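Side-chain contacts in glutamine cyclotransferase (Zymomonas mobilis, PDB 3NOL), which probably catalyses the cyclisation of amino-terminal glutamine to pyroglutamate with release of ammonia, as a beta-propeller glutaminyl cyclase: residues 100-105 with 139-144; 146-151 with 182-187. One frame throughout, in Å; residues are numbered along the deposited sequence.

Both contacts join neighbouring blades of the beta-propeller, and they come in series along the chain. Contact 1 links strand 98-103 of one four-stranded antiparallel sheet to strand 139-141 of the next sheet. Contact 2 starts on strand 147-151, which follows 139-141 in the chain and lies beside it in the same sheet, and reaches strand 183-188 of the sheet after that. Their centres are about 11 Å apart. The two strands of the shared sheet are tied by probable backbone hydrogen bonds, Leu139 O to Leu151 N at 2.7 Å and Met141 N to Arg149 O at 2.9 Å. This middle blade is therefore packed against a neighbour on each of its two faces.

Contact 1: residues 100-105 with 139-144; sequences VGLTWK and LIMSDG
Leu102 and Met141 form one apolar pair between the segments, and Val100 and Leu139 form the other. In the first pair the methyl CE of Met141 lies against both branches of the leucine fork. Met141 CE is 3.9 Å from Leu102 CD1 and 4.1 Å from Leu102 CD2. The methionine starts with CG between the backbone N and the carbonyl carbon (chi1 74°). Its chain then runs straight through chi2 and bends at chi3 (-73°), which turns the methyl onto the leucine. The two side chains meet at a slant.

The second pair is a single methyl contact. Val100 CG2 meets Leu139 CD1 at 4.1 Å, again at a slant.

No hydrogen bond joins the two segments. The touching parts, 100-102 and 139-142, run in nearly the same direction, 17° apart end to end, but the CA atoms of Leu102 and Met141 are 8.8 Å apart. That spacing belongs to stacked sheets, not to paired strands. Leu132 of strand 132-134 touches Val100, Leu102 and Met141 and adds to the apolar layer.

Polar bonds hold the end of 139-144 on other parts of the chain. Ser142 OG bonds to Asn175 O and Gly131 N, and Asp143 forms a salt bridge with Arg149.

The arrangement is the buried, face-to-face packing of adjacent blades in a beta-propeller.

Contact 2: residues 146-151 with 182-187; sequences PVLRFL and GEIFAN
Ile184 places its end methyl CD1 against two residues of segment 146-151, Leu148 and Phe150. All three side chains are buried, and the contact between the segments is wholly apolar.

Leu148 and Ile184 reach toward each other and meet tip to tip. Leu148 CD1 is 3.9 Å from Ile184 CD1. These are the residues whose backbones come nearest, yet their CA atoms are still 10.0 Å apart, so the side chains alone bridge the gap. Ile184 has CG1 anti to its carbonyl carbon (chi1 -57°), and chi2 is extended at 159°. This carries CD1 out toward the other strand.

Phe150 and Ile184 approach from opposite directions. The CB of Phe150 does not point at segment 182-187, but the ring brings its far end nearer. The ring atom CZ of Phe150 lies 4.1 Å from Ile184 CD1, and the methyl approaches the ring obliquely. The same ring also takes part in a cation-pi interaction with Arg160 of strand 158-166.

No hydrogen bond crosses between the segments. Strand 147-151 bonds to its own sheet instead, as Leu148 does with Ile162. Strand 177-180 fills in beside the contact: Leu177 touches Leu148 and Trp179 touches Ile184. Pro199 also lies against Ile184.

The calcium ion is about 9 Å from the side chain of Ile184. Leu177, which packs on Leu148, is one of the residues at the metal site, together with Phe48, Glu176, Glu178 and Ile230. The apolar contact thus lies close to the calcium site without belonging to it. Two sheets meeting through the ends of aliphatic and aromatic side chains, with no backbone bond between the segments, fit the interface between successive blades of a beta-propeller.

Contact 1: residues 100-105 with 139-144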
loop_
_atom_site.group_PDB
_atom_site.type_symbol
_atom_site.label_atom_id
_atom_site.label_comp_id
_atom_site.label_asym_id
_atom_site.label_seq_id
_atom_site.Cartn_x
_atom_site.Cartn_y
_atom_site.Cartn_z
ATOM N N VAL A 100 4.597 10.386 -4.887
ATOM C CA VAL A 100 4.783 9.745 -6.183
ATOM C C VAL A 100 3.664 8.707 -6.337
ATOM O O VAL A 100 3.296 8.016 -5.366
ATOM C CB VAL A 100 6.161 9.048 -6.280
ATOM C CG1 VAL A 100 6.340 8.425 -7.661
ATOM C CG2 VAL A 100 7.316 10.033 -5.934
ATOM N N GLY A 101 3.096 8.637 -7.529
ATOM C CA GLY A 101 1.944 7.773 -7.784
ATOM C C GLY A 101 2.129 6.960 -9.065
ATOM O O GLY A 101 2.708 7.453 -10.050
ATOM N N LEU A 102 1.612 5.726 -9.041
ATOM C CA LEU A 102 1.526 4.846 -10.207
ATOM C C LEU A 102 0.130 4.883 -10.841
ATOM O O LEU A 102 -0.800 5.473 -10.283
ATOM C CB LEU A 102 1.861 3.411 -9.780
ATOM C CG LEU A 102 3.207 3.269 -9.026
ATOM C CD1 LEU A 102 3.398 1.806 -8.620
ATOM C CD2 LEU A 102 4.389 3.826 -9.869
ATOM N N THR A 103 -0.004 4.266 -12.014
ATOM C CA THR A 103 -1.317 4.180 -12.694
ATOM C C THR A 103 -1.638 2.731 -13.073
ATOM O O THR A 103 -0.746 1.878 -13.098
ATOM C CB THR A 103 -1.404 5.048 -13.965
ATOM O OG1 THR A 103 -0.389 4.629 -14.869
ATOM C CG2 THR A 103 -1.229 6.576 -13.634
ATOM N N TRP A 104 -2.912 2.488 -13.387
ATOM C CA TRP A 104 -3.444 1.149 -13.622
ATOM C C TRP A 104 -2.912 0.567 -14.942
ATOM O O TRP A 104 -2.247 -0.467 -14.942
ATOM C CB TRP A 104 -4.977 1.198 -13.626
ATOM C CG TRP A 104 -5.651 -0.153 -13.604
ATOM C CD1 TRP A 104 -5.263 -1.259 -12.907
ATOM C CD2 TRP A 104 -6.857 -0.511 -14.290
ATOM N NE1 TRP A 104 -6.152 -2.292 -13.121
ATOM C CE2 TRP A 104 -7.139 -1.856 -13.967
ATOM C CE3 TRP A 104 -7.724 0.180 -15.150
ATOM C CZ2 TRP A 104 -8.249 -2.528 -14.472
ATOM C CZ3 TRP A 104 -8.838 -0.493 -15.654
ATOM C CH2 TRP A 104 -9.083 -1.834 -15.312
ATOM N N LYS A 105 -3.179 1.268 -16.041
ATOM C CA LYS A 105 -2.846 0.781 -17.379
ATOM C C LYS A 105 -2.084 1.793 -18.255
ATOM O O LYS A 105 -1.833 1.529 -19.436
ATOM C CB LYS A 105 -4.134 0.368 -18.094
ATOM C CG LYS A 105 -4.885 -0.784 -17.444
ATOM C CD LYS A 105 -3.966 -1.958 -17.114
ATOM C CE LYS A 105 -4.570 -3.265 -17.591
ATOM N NZ LYS A 105 -6.017 -3.336 -17.323
ATOM N N LEU A 139 12.614 4.262 -3.977
ATOM C CA LEU A 139 11.204 3.874 -4.092
ATOM C C LEU A 139 11.180 2.406 -4.466
ATOM O O LEU A 139 12.059 1.933 -5.183
ATOM C CB LEU A 139 10.507 4.687 -5.181
ATOM C CG LEU A 139 10.277 6.148 -4.741
ATOM C CD1 LEU A 139 10.278 7.172 -5.921
ATOM C CD2 LEU A 139 9.033 6.324 -3.831
ATOM N N ILE A 140 10.131 1.709 -4.046
ATOM C CA ILE A 140 10.046 0.281 -4.277
ATOM C C ILE A 140 8.645 0.023 -4.802
ATOM O O ILE A 140 7.660 0.399 -4.151
ATOM C CB ILE A 140 10.273 -0.522 -2.990
ATOM C CG1 ILE A 140 11.620 -0.165 -2.332
ATOM C CG2 ILE A 140 10.145 -2.032 -3.292
ATOM C CD1 ILE A 140 11.674 -0.644 -0.900
ATOM N N MET A 141 8.564 -0.567 -5.991
ATOM C CA MET A 141 7.291 -0.782 -6.653
ATOM C C MET A 141 7.016 -2.261 -6.975
ATOM O O MET A 141 7.913 -2.990 -7.427
ATOM C CB MET A 141 7.187 0.076 -7.924
ATOM C CG MET A 141 8.000 -0.350 -9.111
ATOM S SD MET A 141 7.727 0.782 -10.525
ATOM C CE MET A 141 6.092 0.358 -11.093
ATOM N N SER A 142 5.777 -2.677 -6.718
ATOM C CA SER A 142 5.262 -3.986 -7.142
ATOM C C SER A 142 4.369 -3.783 -8.381
ATOM O O SER A 142 4.022 -2.637 -8.740
ATOM C CB SER A 142 4.428 -4.624 -6.025
ATOM O OG SER A 142 3.320 -3.788 -5.679
ATOM N N ASP A 143 3.969 -4.891 -8.998
ATOM C CA ASP A 143 3.193 -4.850 -10.230
ATOM C C ASP A 143 2.307 -6.083 -10.439
ATOM O O ASP A 143 1.893 -6.361 -11.566
ATOM C CB ASP A 143 4.131 -4.644 -11.447
ATOM C CG ASP A 143 5.086 -5.817 -11.676
ATOM O OD1 ASP A 143 4.985 -6.834 -10.957
ATOM O OD2 ASP A 143 5.936 -5.716 -12.587
ATOM N N GLY A 144 2.035 -6.845 -9.386
ATOM C CA GLY A 144 1.118 -7.995 -9.498
ATOM C C GLY A 144 1.875 -9.252 -9.918
ATOM O O GLY A 144 1.291 -10.331 -9.969
#

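Contact 2: residues 146-151 with 182-187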
loop_
_atom_site.group_PDB
_atom_site.type_symbol
_atom_site.label_atom_id
_atom_site.label_comp_id
_atom_site.label_asym_id
_atom_site.label_seq_id
_atom_site.Cartn_x
_atom_site.Cartn_y
_atom_site.Cartn_z
ATOM N N PRO A 146 5.795 -11.540 -9.364
ATOM C CA PRO A 146 6.786 -11.725 -8.272
ATOM C C PRO A 146 7.905 -10.679 -8.212
ATOM O O PRO A 146 8.718 -10.693 -7.276
ATOM C CB PRO A 146 7.406 -13.103 -8.579
ATOM C CG PRO A 146 6.393 -13.792 -9.424
ATOM C CD PRO A 146 5.854 -12.665 -10.317
ATOM N N VAL A 147 7.959 -9.809 -9.210
ATOM C CA VAL A 147 9.137 -8.941 -9.385
ATOM C C VAL A 147 8.911 -7.588 -8.701
ATOM O O VAL A 147 7.894 -6.913 -8.974
ATOM C CB VAL A 147 9.459 -8.727 -10.863
ATOM C CG1 VAL A 147 10.672 -7.777 -11.006
ATOM C CG2 VAL A 147 9.733 -10.056 -11.566
ATOM N N LEU A 148 9.842 -7.212 -7.821
ATOM C CA LEU A 148 9.877 -5.860 -7.234
ATOM C C LEU A 148 11.022 -5.046 -7.852
ATOM O O LEU A 148 12.111 -5.579 -8.104
ATOM C CB LEU A 148 10.082 -5.918 -5.713
ATOM C CG LEU A 148 9.005 -6.587 -4.846
ATOM C CD1 LEU A 148 9.433 -6.598 -3.359
ATOM C CD2 LEU A 148 7.676 -5.827 -5.029
ATOM N N ARG A 149 10.779 -3.758 -8.066
ATOM C CA ARG A 149 11.780 -2.861 -8.636
ATOM C C ARG A 149 12.086 -1.747 -7.667
ATOM O O ARG A 149 11.156 -1.129 -7.102
ATOM C CB ARG A 149 11.268 -2.258 -9.938
ATOM C CG ARG A 149 11.264 -3.232 -11.079
ATOM C CD ARG A 149 10.503 -2.622 -12.252
ATOM N NE ARG A 149 9.074 -2.943 -12.238
ATOM C CZ ARG A 149 8.169 -2.408 -13.063
ATOM N NH1 ARG A 149 6.907 -2.803 -13.001
ATOM N NH2 ARG A 149 8.531 -1.482 -13.955
ATOM N N PHE A 150 13.381 -1.510 -7.480
ATOM C CA PHE A 150 13.876 -0.413 -6.653
ATOM C C PHE A 150 14.233 0.715 -7.596
ATOM O O PHE A 150 15.141 0.548 -8.430
ATOM C CB PHE A 150 15.124 -0.835 -5.874
ATOM C CG PHE A 150 14.871 -1.871 -4.817
ATOM C CD1 PHE A 150 14.924 -1.522 -3.458
ATOM C CD2 PHE A 150 14.602 -3.199 -5.167
ATOM C CE1 PHE A 150 14.707 -2.486 -2.461
ATOM C CE2 PHE A 150 14.364 -4.166 -4.183
ATOM C CZ PHE A 150 14.423 -3.821 -2.828
ATOM N N LEU A 151 13.542 1.847 -7.450
ATOM C CA LEU A 151 13.759 3.007 -8.310
ATOM C C LEU A 151 14.711 4.019 -7.694
ATOM O O LEU A 151 14.596 4.337 -6.503
ATOM C CB LEU A 151 12.438 3.706 -8.648
ATOM C CG LEU A 151 11.244 2.878 -9.178
ATOM C CD1 LEU A 151 10.053 3.782 -9.537
ATOM C CD2 LEU A 151 11.599 1.977 -10.355
ATOM N N GLY A 182 12.806 -2.211 8.048
ATOM C CA GLY A 182 13.854 -2.920 7.308
ATOM C C GLY A 182 13.328 -4.064 6.459
ATOM O O GLY A 182 14.108 -4.707 5.748
ATOM N N GLU A 183 12.012 -4.314 6.532
ATOM C CA GLU A 183 11.358 -5.329 5.705
ATOM C C GLU A 183 10.354 -4.728 4.716
ATOM O O GLU A 183 9.773 -3.663 4.963
ATOM C CB GLU A 183 10.649 -6.369 6.588
ATOM C CG GLU A 183 11.616 -7.134 7.454
ATOM C CD GLU A 183 10.995 -8.302 8.186
ATOM O OE1 GLU A 183 9.764 -8.336 8.362
ATOM O OE2 GLU A 183 11.773 -9.196 8.595
ATOM N N ILE A 184 10.133 -5.427 3.608
ATOM C CA ILE A 184 9.045 -5.018 2.712
ATOM C C ILE A 184 7.807 -5.859 3.054
ATOM O O ILE A 184 7.834 -7.083 2.928
ATOM C CB ILE A 184 9.421 -5.187 1.205
ATOM C CG1 ILE A 184 10.690 -4.388 0.847
ATOM C CG2 ILE A 184 8.196 -4.841 0.309
ATOM C CD1 ILE A 184 11.369 -4.889 -0.379
ATOM N N PHE A 185 6.753 -5.213 3.548
ATOM C CA PHE A 185 5.451 -5.881 3.727
ATOM C C PHE A 185 4.659 -5.720 2.417
ATOM O O PHE A 185 4.608 -4.615 1.851
ATOM C CB PHE A 185 4.657 -5.223 4.848
ATOM C CG PHE A 185 5.128 -5.582 6.275
ATOM C CD1 PHE A 185 6.450 -6.000 6.543
ATOM C CD2 PHE A 185 4.234 -5.452 7.332
ATOM C CE1 PHE A 185 6.868 -6.298 7.860
ATOM C CE2 PHE A 185 4.624 -5.734 8.662
ATOM C CZ PHE A 185 5.954 -6.160 8.925
ATOM N N ALA A 186 4.015 -6.794 1.958
ATOM C CA ALA A 186 3.207 -6.698 0.733
ATOM C C ALA A 186 1.885 -7.415 0.875
ATOM O O ALA A 186 1.853 -8.555 1.354
ATOM C CB ALA A 186 3.953 -7.295 -0.455
ATOM N N ASN A 187 0.793 -6.766 0.473
ATOM C CA ASN A 187 -0.437 -7.523 0.268
ATOM C C ASN A 187 -0.204 -8.518 -0.869
ATOM O O ASN A 187 0.516 -8.218 -1.822
ATOM C CB ASN A 187 -1.613 -6.609 -0.095
ATOM C CG ASN A 187 -2.078 -5.766 1.076
ATOM O OD1 ASN A 187 -1.765 -4.583 1.150
ATOM N ND2 ASN A 187 -2.829 -6.372 1.995
#